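Local coordinates for protein phosphoribosylglycinamide synthetase (Anaerococcus prevotii, PDB 4DIM) that probably binds ATP with a divalent metal ion such as manganese and acts as a ligase of the ATP-grasp superfamily, at residues G197-V202 with F209-G214; A259-M264 with T277-A282. One frame throughout, in Å; residues are numbered along the deposited sequence.

Interaction 1: G197-V202 with F209-G214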
ATOM      1  N   GLY A 197       3.235  -8.904  -2.920  1.00 68.18           N
ATOM      2  CA  GLY A 197       3.587  -7.505  -3.058  1.00 65.99           C
ATOM      3  C   GLY A 197       5.058  -7.226  -2.858  1.00 71.89           C
ATOM      4  O   GLY A 197       5.866  -8.133  -2.631  1.00 71.72           O
ATOM      5  N   ALA A 198       5.408  -5.941  -2.900  1.00 70.68           N
ATOM      6  CA  ALA A 198       6.768  -5.508  -2.645  1.00 70.41           C
ATOM      7  C   ALA A 198       6.815  -4.068  -2.218  1.00 73.33           C
ATOM      8  O   ALA A 198       5.979  -3.272  -2.635  1.00 74.83           O
ATOM      9  CB  ALA A 198       7.621  -5.703  -3.878  1.00 72.23           C
ATOM     10  N   GLN A 199       7.828  -3.729  -1.420  1.00 66.79           N
ATOM     11  CA  GLN A 199       8.116  -2.379  -0.972  1.00 64.51           C
ATOM     12  C   GLN A 199       9.392  -1.942  -1.619  1.00 66.35           C
ATOM     13  O   GLN A 199      10.279  -2.758  -1.852  1.00 67.21           O
ATOM     14  CB  GLN A 199       8.279  -2.263   0.566  1.00 65.32           C
ATOM     15  CG  GLN A 199       7.066  -2.591   1.422  1.00 66.97           C
ATOM     16  CD  GLN A 199       5.827  -1.776   1.147  1.00 76.64           C
ATOM     17  OE1 GLN A 199       5.715  -0.625   1.559  1.00 74.91           O
ATOM     18  NE2 GLN A 199       4.879  -2.337   0.420  1.00 71.23           N
ATOM     19  N   ALA A 200       9.516  -0.671  -1.877  1.00 62.30           N
ATOM     20  CA  ALA A 200      10.739  -0.135  -2.424  1.00 63.93           C
ATOM     21  C   ALA A 200      10.873   1.299  -1.980  1.00 72.59           C
ATOM     22  O   ALA A 200       9.994   1.834  -1.309  1.00 71.66           O
ATOM     23  CB  ALA A 200      10.792  -0.272  -3.939  1.00 63.64           C
ATOM     24  N   PHE A 201      12.023   1.865  -2.231  1.00 72.90           N
ATOM     25  CA  PHE A 201      12.293   3.230  -1.826  1.00 74.88           C
ATOM     26  C   PHE A 201      13.218   3.813  -2.868  1.00 80.79           C
ATOM     27  O   PHE A 201      14.229   3.185  -3.171  1.00 80.12           O
ATOM     28  CB  PHE A 201      12.920   3.227  -0.425  1.00 76.71           C
ATOM     29  CG  PHE A 201      13.046   4.574   0.226  1.00 80.41           C
ATOM     30  CD1 PHE A 201      12.107   5.008   1.151  1.00 83.12           C
ATOM     31  CD2 PHE A 201      14.150   5.371  -0.011  1.00 85.59           C
ATOM     32  CE1 PHE A 201      12.260   6.225   1.803  1.00 85.24           C
ATOM     33  CE2 PHE A 201      14.283   6.602   0.616  1.00 89.75           C
ATOM     34  CZ  PHE A 201      13.349   7.006   1.536  1.00 87.33           C
ATOM     35  N   VAL A 202      12.839   4.953  -3.462  1.00 78.74           N
ATOM     36  CA  VAL A 202      13.646   5.629  -4.474  1.00 80.26           C
ATOM     37  C   VAL A 202      14.101   7.045  -3.947  1.00 82.57           C
ATOM     38  O   VAL A 202      13.306   7.810  -3.447  1.00 79.39           O
ATOM     39  CB  VAL A 202      12.938   5.658  -5.865  1.00 83.94           C
ATOM     40  CG1 VAL A 202      11.556   6.280  -5.813  1.00 83.73           C
ATOM     41  CG2 VAL A 202      13.809   6.331  -6.926  1.00 87.06           C
ATOM     42  N   PHE A 209      16.221  -0.337  -2.369  1.00 75.11           N
ATOM     43  CA  PHE A 209      15.875  -1.739  -2.245  1.00 73.23           C
ATOM     44  C   PHE A 209      14.537  -2.067  -2.901  1.00 78.06           C
ATOM     45  O   PHE A 209      13.775  -1.192  -3.281  1.00 79.33           O
ATOM     46  CB  PHE A 209      15.824  -2.140  -0.747  1.00 73.03           C
ATOM     47  CG  PHE A 209      14.720  -1.465   0.025  1.00 73.30           C
ATOM     48  CD1 PHE A 209      13.440  -1.978   0.026  1.00 73.39           C
ATOM     49  CD2 PHE A 209      14.971  -0.328   0.770  1.00 75.54           C
ATOM     50  CE1 PHE A 209      12.429  -1.348   0.723  1.00 74.25           C
ATOM     51  CE2 PHE A 209      13.949   0.315   1.436  1.00 77.39           C
ATOM     52  CZ  PHE A 209      12.689  -0.207   1.419  1.00 74.39           C
ATOM     53  N   VAL A 210      14.285  -3.348  -3.033  1.00 74.43           N
ATOM     54  CA  VAL A 210      13.013  -3.927  -3.416  1.00 72.74           C
ATOM     55  C   VAL A 210      12.845  -5.101  -2.455  1.00 76.47           C
ATOM     56  O   VAL A 210      13.693  -6.000  -2.405  1.00 73.68           O
ATOM     57  CB  VAL A 210      12.835  -4.304  -4.899  1.00 75.86           C
ATOM     58  CG1 VAL A 210      11.397  -4.710  -5.168  1.00 75.38           C
ATOM     59  CG2 VAL A 210      13.211  -3.138  -5.800  1.00 77.47           C
HETATM   60  N   MSE A 211      11.822  -5.011  -1.598  1.00 73.30           N
HETATM   61  CA  MSE A 211      11.570  -6.037  -0.609  1.00 70.81           C
HETATM   62  C   MSE A 211      10.256  -6.775  -0.898  1.00 70.48           C
HETATM   63  O   MSE A 211       9.203  -6.329  -0.453  1.00 67.14           O
HETATM   64  CB  MSE A 211      11.517  -5.420   0.796  1.00 72.05           C
HETATM   65  CG  MSE A 211      11.503  -6.487   1.919  1.00 76.14           C
HETATM   66 SE   MSE A 211      10.958  -5.713   3.603  0.82 79.94          SE
HETATM   67  CE  MSE A 211       9.197  -5.637   3.203  1.00 76.20           C
ATOM     68  N   PRO A 212      10.321  -7.975  -1.508  1.00 66.63           N
ATOM     69  CA  PRO A 212       9.097  -8.774  -1.686  1.00 66.40           C
ATOM     70  C   PRO A 212       8.463  -9.160  -0.353  1.00 70.41           C
ATOM     71  O   PRO A 212       9.140  -9.234   0.659  1.00 69.68           O
ATOM     72  CB  PRO A 212       9.593 -10.013  -2.459  1.00 68.88           C
ATOM     73  CG  PRO A 212      10.824  -9.546  -3.144  1.00 73.40           C
ATOM     74  CD  PRO A 212      11.466  -8.580  -2.220  1.00 68.47           C
ATOM     75  N   HIS A 213       7.145  -9.329  -0.341  1.00 69.46           N
ATOM     76  CA  HIS A 213       6.459  -9.717   0.890  1.00 69.72           C
ATOM     77  C   HIS A 213       5.178 -10.491   0.609  1.00 74.73           C
ATOM     78  O   HIS A 213       4.561 -10.396  -0.466  1.00 72.29           O
ATOM     79  CB  HIS A 213       6.167  -8.517   1.824  1.00 69.01           C
ATOM     80  CG  HIS A 213       5.463  -7.376   1.180  1.00 70.79           C
ATOM     81  ND1 HIS A 213       4.089  -7.393   0.985  1.00 71.63           N
ATOM     82  CD2 HIS A 213       5.957  -6.189   0.750  1.00 70.63           C
ATOM     83  CE1 HIS A 213       3.805  -6.260   0.373  1.00 70.06           C
ATOM     84  NE2 HIS A 213       4.901  -5.489   0.237  1.00 70.25           N
ATOM     85  N   GLY A 214       4.839 -11.317   1.576  1.00 74.68           N
ATOM     86  CA  GLY A 214       3.670 -12.169   1.495  1.00 76.76           C
ATOM     87  C   GLY A 214       2.439 -11.408   1.895  1.00 82.28           C
ATOM     88  O   GLY A 214       2.524 -10.482   2.700  1.00 81.80           O
TER
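Gly-197 and His-213, and Gln-199 and Met-211, are the two firm hydrogen-bonded pairs of this antiparallel contact. His-213 N reaches Gly-197 O at 2.9 Å, and Met-211 N reaches Gln-199 O at 2.7 Å; each bond has its return partner. Between them Ala-198 faces Pro-212 in a non-hydrogen-bonded pair, where an imino acid costs no bond to this neighbour because its N points away from it.

One polar side-chain bond links the strands. Gln-199 NE2 donates to His-213 NE2 at 3.2 Å, the amide and imidazole planes 48° apart and the amide nitrogen tilted 28° out of the imidazole plane. Asn-261 OD1 is a further acceptor for the same NE2, while His-213 ND1 makes a weak hydrogen bond to Asp-215 OD1.

The imidazole also packs. With CG set between the backbone N and the carbonyl carbon (chi1 52°), the ring swings across to Gly-197, whose CA makes a CH-pi contact over the ring face, 4.1 Å from the centroid. Glycine suits this place because a beta carbon would run into His-213 CE1. A leucine in place of His-213 would probably leave Gln-199 NE2 without its cross-strand acceptor and Gly-197 without its aromatic cover.

Apolar contacts complete both faces. Phe-209 CE2 meets Phe-201 CB at 3.6 Å, and Tyr-293 and Trp-314 also meet the Phe-209 ring. On the other face, small Ala-198 and Ala-200 accommodate branched Val-210, with Ala-198 CB 4.1 Å from Val-210 CG1. Helix 236-253 packs on this face through Ala-200, Val-210 and Pro-212. This is a buried beta hairpin in the large antiparallel sheet of an ATP-grasp domain.

Interaction 2: A259-M264 with T277-A282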
ATOM      1  N   ALA A 259       8.710   6.588  -1.084  1.00 75.33           N
ATOM      2  CA  ALA A 259       8.621   5.172  -0.730  1.00 72.77           C
ATOM      3  C   ALA A 259       7.623   4.618  -1.720  1.00 75.29           C
ATOM      4  O   ALA A 259       6.789   5.376  -2.204  1.00 77.37           O
ATOM      5  CB  ALA A 259       8.161   5.020   0.711  1.00 72.63           C
ATOM      6  N   VAL A 260       7.742   3.382  -2.101  1.00 71.12           N
ATOM      7  CA  VAL A 260       6.875   2.764  -3.121  1.00 70.76           C
ATOM      8  C   VAL A 260       6.255   1.470  -2.618  1.00 73.66           C
ATOM      9  O   VAL A 260       6.871   0.681  -1.895  1.00 72.40           O
ATOM     10  CB  VAL A 260       7.712   2.499  -4.415  1.00 75.69           C
ATOM     11  CG1 VAL A 260       6.903   1.769  -5.495  1.00 73.58           C
ATOM     12  CG2 VAL A 260       8.327   3.805  -4.952  1.00 77.54           C
ATOM     13  N   ASN A 261       5.026   1.268  -3.038  1.00 72.34           N
ATOM     14  CA  ASN A 261       4.183   0.134  -2.700  1.00 71.30           C
ATOM     15  C   ASN A 261       3.710  -0.488  -3.977  1.00 73.47           C
ATOM     16  O   ASN A 261       3.212   0.238  -4.816  1.00 73.65           O
ATOM     17  CB  ASN A 261       2.989   0.603  -1.859  1.00 71.16           C
ATOM     18  CG  ASN A 261       2.066  -0.528  -1.485  1.00 81.55           C
ATOM     19  OD1 ASN A 261       2.424  -1.404  -0.710  1.00 70.03           O
ATOM     20  ND2 ASN A 261       0.955  -0.642  -2.155  1.00 76.44           N
ATOM     21  N   VAL A 262       3.933  -1.787  -4.142  1.00 69.62           N
ATOM     22  CA  VAL A 262       3.641  -2.565  -5.338  1.00 70.84           C
ATOM     23  C   VAL A 262       2.829  -3.866  -5.049  1.00 75.80           C
ATOM     24  O   VAL A 262       3.037  -4.551  -4.027  1.00 70.71           O
ATOM     25  CB  VAL A 262       4.954  -2.960  -6.068  1.00 74.68           C
ATOM     26  CG1 VAL A 262       4.676  -3.288  -7.525  1.00 74.27           C
ATOM     27  CG2 VAL A 262       6.000  -1.850  -5.956  1.00 76.12           C
ATOM     28  N   ASP A 263       1.905  -4.177  -5.995  1.00 75.95           N
ATOM     29  CA  ASP A 263       1.091  -5.391  -6.022  1.00 77.00           C
ATOM     30  C   ASP A 263       1.579  -6.166  -7.215  1.00 77.31           C
ATOM     31  O   ASP A 263       1.500  -5.680  -8.347  1.00 77.21           O
ATOM     32  CB  ASP A 263      -0.430  -5.102  -6.131  1.00 81.24           C
ATOM     33  CG  ASP A 263      -1.055  -4.256  -5.035  1.00100.58           C
ATOM     34  OD1 ASP A 263      -0.615  -4.370  -3.865  1.00101.32           O
ATOM     35  OD2 ASP A 263      -2.072  -3.577  -5.320  1.00114.18           O
HETATM   36  N   MSE A 264       2.125  -7.338  -6.948  1.00 72.64           N
HETATM   37  CA  MSE A 264       2.682  -8.255  -7.910  1.00 73.20           C
HETATM   38  C   MSE A 264       1.804  -9.486  -8.108  1.00 78.78           C
HETATM   39  O   MSE A 264       0.945  -9.811  -7.301  1.00 76.38           O
HETATM   40  CB  MSE A 264       4.049  -8.774  -7.393  1.00 75.71           C
HETATM   41  CG  MSE A 264       5.061  -7.713  -6.785  1.00 80.41           C
HETATM   42 SE   MSE A 264       5.925  -6.697  -8.113  0.81 88.31          SE
HETATM   43  CE  MSE A 264       6.497  -8.094  -9.533  1.00 86.39           C
ATOM     44  N   THR A 277       2.179   2.470  -6.418  1.00 78.89           N
ATOM     45  CA  THR A 277       1.899   3.825  -5.913  1.00 78.19           C
ATOM     46  C   THR A 277       3.173   4.398  -5.231  1.00 80.09           C
ATOM     47  O   THR A 277       3.912   3.658  -4.619  1.00 80.92           O
ATOM     48  CB  THR A 277       0.639   3.814  -5.036  1.00 81.64           C
ATOM     49  OG1 THR A 277       0.491   5.037  -4.338  1.00 87.63           O
ATOM     50  CG2 THR A 277       0.614   2.726  -4.048  1.00 81.77           C
ATOM     51  N   GLY A 278       3.410   5.705  -5.340  1.00 76.54           N
ATOM     52  CA  GLY A 278       4.559   6.363  -4.726  1.00 76.38           C
ATOM     53  C   GLY A 278       4.392   6.722  -3.262  1.00 81.68           C
ATOM     54  O   GLY A 278       4.691   7.842  -2.859  1.00 84.54           O
ATOM     55  N   ARG A 279       3.927   5.773  -2.444  1.00 76.92           N
ATOM     56  CA  ARG A 279       3.875   5.899  -0.995  1.00 75.61           C
ATOM     57  C   ARG A 279       4.013   4.473  -0.340  1.00 77.52           C
ATOM     58  O   ARG A 279       3.890   3.430  -0.995  1.00 74.09           O
ATOM     59  CB  ARG A 279       2.645   6.670  -0.504  1.00 76.42           C
ATOM     60  CG  ARG A 279       1.297   6.220  -1.032  1.00 85.04           C
ATOM     61  CD  ARG A 279       0.750   5.072  -0.247  1.00 78.59           C
ATOM     62  NE  ARG A 279      -0.368   4.423  -0.936  1.00 87.07           N
ATOM     63  CZ  ARG A 279      -0.873   3.236  -0.606  1.00 89.57           C
ATOM     64  NH1 ARG A 279      -1.883   2.726  -1.287  1.00 85.38           N
ATOM     65  NH2 ARG A 279      -0.367   2.548   0.398  1.00 75.46           N
ATOM     66  N   VAL A 280       4.336   4.471   0.939  1.00 73.11           N
ATOM     67  CA  VAL A 280       4.520   3.250   1.691  1.00 70.53           C
ATOM     68  C   VAL A 280       3.210   2.514   1.861  1.00 72.56           C
ATOM     69  O   VAL A 280       2.188   3.122   2.071  1.00 71.10           O
ATOM     70  CB  VAL A 280       5.176   3.550   3.065  1.00 74.11           C
ATOM     71  CG1 VAL A 280       4.205   4.268   4.014  1.00 71.91           C
ATOM     72  CG2 VAL A 280       5.722   2.278   3.693  1.00 73.70           C
ATOM     73  N   GLY A 281       3.275   1.195   1.873  1.00 70.98           N
ATOM     74  CA  GLY A 281       2.097   0.360   2.035  1.00 70.26           C
ATOM     75  C   GLY A 281       1.499   0.403   3.413  1.00 75.42           C
ATOM     76  O   GLY A 281       2.128   0.863   4.354  1.00 75.26           O
ATOM     77  N   ALA A 282       0.251  -0.044   3.535  1.00 75.19           N
ATOM     78  CA  ALA A 282      -0.443  -0.030   4.827  1.00 74.25           C
ATOM     79  C   ALA A 282      -0.259  -1.342   5.517  1.00 78.30           C
ATOM     80  O   ALA A 282       0.550  -2.137   5.082  1.00 78.93           O
ATOM     81  CB  ALA A 282      -1.916   0.242   4.615  1.00 74.92           C
TER
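Asn-261 and Thr-277 form an antiparallel hydrogen-bonded pair: Thr-277 N lies 2.9 Å from Asn-261 O, Asn-261 N lies 3.1 Å from Thr-277 O, and both bonds are nearly straight. The compact part of the contact continues from this pair. Their side chains cross at a slant, Thr-277 CG2 lying 3.9 Å from Asn-261 CB. Ala-259 CB packs against Val-280 CB at 4.1 Å, a place where a methyl group lets the valine come close, with Tyr-297 touching both. The side chain of Asn-261, CG anti to the backbone N (chi1 179°), lies along the loop backbone. Its OD1 accepts a hydrogen bond from Gln-199 NE2 of the neighbouring strand and comes 3.3 Å from Gly-281 CA; a beta carbon at Gly-281 would collide with that oxygen.

Strands 258-267 and 270-277 form a hairpin in the antiparallel sheet of the ATP-grasp fold. Gly-278 centres an inverse gamma turn just where strand 270-277 gives way to the loop, which runs on to helix 285-293.

Toward the partly exposed side the contact is looser. Arg-279 NH2 stays 4.3 Å from Asn-261 ND2, without a hydrogen bond, and donates instead to Val-280 O at 3.1 Å. Thr-277 CG2 lies over one face of the guanidinium, whose NE forms a salt bridge with Asp-81, also bonded to Thr-277 OG1.

Overall arrangement
Interactions 1 and 2 lie side by side in one antiparallel sheet, their centres about 8 Å apart, because strands 194-203 and 258-267 are neighbours in it. Backbone joins them where Ala-200 O lies 2.8 Å from Val-260 N. Side chains join them through Gln-199: its NE2 is 2.9 Å from Asn-261 OD1, and its OE1 accepts a hydrogen bond from the backbone N of Gly-281, so one amide ties the hairpin of interaction 1 to both segments of interaction 2. Gln-199 OE1 also packs 3.6 Å from Val-280 CG2. In ATP-grasp enzymes the antiparallel strands corresponding to 258-267 and 270-277 usually carry metal ligands, so interaction 2 probably lies near the metal-nucleotide site.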